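Local coordinates for YrdC-like domain-containing protein (Streptococcus mutans, PDB 3L7V) that is uncharacterised but belongs to the Sua5/YciO/YrdC family and may bind double-stranded RNA, with a suggested role in tRNA modification, at residues A[251-256]-A[282-287]. Residues are numbered along the deposited sequence; the frame is centred on the assembly and turned at random.
Sequences PQQGAD and DQFNSW
Gln-253 reaches out of the loop between strands 239-241 and 265-268 to the turn that links helix 273-283 to strand 288-289, and its amide clasps the backbone of Ser-286. The side chain runs straight beyond CG (chi2 179°), carrying the amide across to that backbone. There Gln-253 NE2 donates to Ser-286 O at 3.0 Å, lying in the carbonyl plane on a lone pair, with an N-H...O angle of 156°. The return bond, from Ser-286 N to Gln-253 OE1 at 3.2 Å, is weak and strongly bent. The Gln-253 side chain crosses that of Phe-284 at about a right angle, with amide and ring planes 53° apart, and Gln-253 NE2 approaches Phe-284 CD1 obliquely at 3.6 Å. The carboxylate of Glu-112, on helix 111-123, accepts from both backbone N atoms, OE1 from Gln-253 and OE2 from Gly-254. At Gly-254 a water takes over: it donates to Gly-254 O at 2.8 Å and accepts from Asn-285 N at 3.3 Å. Ala-255 takes part through its carbonyl, where Asn-285 ND2 donates to Ala-255 O at 3.2 Å. That donor sits well above the carbonyl plane, away from the lone pairs, although the oxygen lies nearly in the Asn-285 amide plane. Asn-285 ND2 also bonds Ser-257 O, so one amide spans two loop carbonyls, while Ser-286 OG is tied to Val-260 O. This peripheral, mainly polar contact thus pins the long loop to the turn through two side-chain amides and one water; the good bond from Gln-253 NE2, backed by the weak one to OE1, probably limits flipping of that amide.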
loop_
_atom_site.group_PDB
_atom_site.type_symbol
_atom_site.label_atom_id
_atom_site.label_comp_id
_atom_site.label_asym_id
_atom_site.label_seq_id
_atom_site.Cartn_x
_atom_site.Cartn_y
_atom_site.Cartn_z
ATOM N N PRO A 251 -5.281 -19.427 10.672
ATOM C CA PRO A 251 -6.589 -20.058 10.919
ATOM C C PRO A 251 -7.646 -19.099 11.455
ATOM O O PRO A 251 -7.299 -18.061 12.032
ATOM C CB PRO A 251 -6.278 -21.103 12.004
ATOM C CG PRO A 251 -4.812 -21.292 11.971
ATOM C CD PRO A 251 -4.234 -19.983 11.540
ATOM N N GLN A 252 -8.916 -19.455 11.259
ATOM C CA GLN A 252 -10.039 -18.805 11.932
ATOM C C GLN A 252 -10.008 -19.128 13.411
ATOM O O GLN A 252 -9.886 -20.288 13.783
ATOM C CB GLN A 252 -11.379 -19.306 11.379
ATOM C CG GLN A 252 -12.051 -18.407 10.363
ATOM C CD GLN A 252 -12.816 -17.246 10.989
ATOM O OE1 GLN A 252 -13.774 -17.437 11.743
ATOM N NE2 GLN A 252 -12.406 -16.034 10.652
ATOM N N GLN A 253 -10.153 -18.106 14.249
ATOM C CA GLN A 253 -10.190 -18.309 15.695
ATOM C C GLN A 253 -11.595 -18.644 16.232
ATOM O O GLN A 253 -11.837 -19.757 16.680
ATOM C CB GLN A 253 -9.574 -17.103 16.438
ATOM C CG GLN A 253 -8.058 -16.991 16.229
ATOM C CD GLN A 253 -7.423 -15.805 16.935
ATOM O OE1 GLN A 253 -7.842 -15.418 18.023
ATOM N NE2 GLN A 253 -6.395 -15.225 16.313
ATOM N N GLY A 254 -12.511 -17.682 16.195
ATOM C CA GLY A 254 -13.820 -17.873 16.799
ATOM C C GLY A 254 -13.923 -17.069 18.079
ATOM O O GLY A 254 -12.992 -17.051 18.882
ATOM N N ALA A 255 -15.053 -16.398 18.261
ATOM C CA ALA A 255 -15.270 -15.495 19.392
ATOM C C ALA A 255 -15.122 -16.139 20.774
ATOM O O ALA A 255 -14.926 -15.442 21.761
ATOM C CB ALA A 255 -16.625 -14.818 19.271
ATOM N N ASP A 256 -15.201 -17.464 20.839
ATOM C CA ASP A 256 -15.132 -18.185 22.107
ATOM C C ASP A 256 -13.794 -18.916 22.345
ATOM O O ASP A 256 -13.622 -19.578 23.367
ATOM C CB ASP A 256 -16.275 -19.204 22.175
ATOM C CG ASP A 256 -16.229 -20.196 21.025
ATOM O OD1 ASP A 256 -15.987 -19.765 19.874
ATOM O OD2 ASP A 256 -16.425 -21.405 21.269
ATOM N N ASP A 282 -10.637 -6.312 19.763
ATOM C CA ASP A 282 -12.076 -6.546 19.599
ATOM C C ASP A 282 -12.392 -7.729 18.685
ATOM O O ASP A 282 -13.435 -8.349 18.828
ATOM C CB ASP A 282 -12.791 -5.294 19.080
ATOM C CG ASP A 282 -12.926 -4.212 20.148
ATOM O OD1 ASP A 282 -12.941 -4.542 21.355
ATOM O OD2 ASP A 282 -13.020 -3.022 19.777
ATOM N N GLN A 283 -11.485 -8.055 17.766
ATOM C CA GLN A 283 -11.765 -9.042 16.723
ATOM C C GLN A 283 -11.043 -10.403 16.909
ATOM O O GLN A 283 -11.482 -11.433 16.395
ATOM C CB GLN A 283 -11.452 -8.414 15.348
ATOM C CG GLN A 283 -11.797 -9.253 14.128
ATOM C CD GLN A 283 -13.298 -9.324 13.854
ATOM O OE1 GLN A 283 -13.808 -8.631 12.978
ATOM N NE2 GLN A 283 -14.005 -10.165 14.605
ATOM N N PHE A 284 -9.935 -10.415 17.633
ATOM C CA PHE A 284 -9.210 -11.660 17.872
ATOM C C PHE A 284 -8.900 -11.790 19.380
ATOM O O PHE A 284 -8.492 -10.821 20.012
ATOM C CB PHE A 284 -7.876 -11.691 17.093
ATOM C CG PHE A 284 -7.995 -11.432 15.606
ATOM C CD1 PHE A 284 -8.023 -12.496 14.697
ATOM C CD2 PHE A 284 -8.003 -10.129 15.107
ATOM C CE1 PHE A 284 -8.106 -12.256 13.309
ATOM C CE2 PHE A 284 -8.087 -9.887 13.737
ATOM C CZ PHE A 284 -8.146 -10.953 12.834
ATOM N N ASN A 285 -9.070 -12.979 19.955
ATOM C CA ASN A 285 -8.636 -13.195 21.340
ATOM C C ASN A 285 -7.130 -13.451 21.455
ATOM O O ASN A 285 -6.567 -13.491 22.554
ATOM C CB ASN A 285 -9.426 -14.336 21.996
ATOM C CG ASN A 285 -10.888 -13.971 22.209
ATOM O OD1 ASN A 285 -11.202 -12.816 22.467
ATOM N ND2 ASN A 285 -11.784 -14.950 22.087
ATOM N N SER A 286 -6.482 -13.609 20.308
ATOM C CA SER A 286 -5.080 -13.972 20.281
ATOM C C SER A 286 -4.301 -13.259 19.161
ATOM O O SER A 286 -4.582 -13.480 17.983
ATOM C CB SER A 286 -4.977 -15.493 20.138
ATOM O OG SER A 286 -3.646 -15.951 20.226
ATOM N N TRP A 287 -3.334 -12.409 19.541
ATOM C CA TRP A 287 -2.399 -11.761 18.597
ATOM C C TRP A 287 -1.037 -11.343 19.220
ATOM O O TRP A 287 -0.900 -11.279 20.447
ATOM C CB TRP A 287 -3.057 -10.574 17.838
ATOM C CG TRP A 287 -3.518 -9.369 18.690
ATOM C CD1 TRP A 287 -4.736 -9.217 19.310
ATOM C CD2 TRP A 287 -2.787 -8.159 18.955
ATOM N NE1 TRP A 287 -4.801 -7.993 19.938
ATOM C CE2 TRP A 287 -3.619 -7.326 19.732
ATOM C CE3 TRP A 287 -1.513 -7.687 18.592
ATOM C CZ2 TRP A 287 -3.204 -6.058 20.184
ATOM C CZ3 TRP A 287 -1.107 -6.421 19.032
ATOM C CH2 TRP A 287 -1.946 -5.627 19.822
HETATM O O HOH W 1 -11.472 -14.711 18.517
#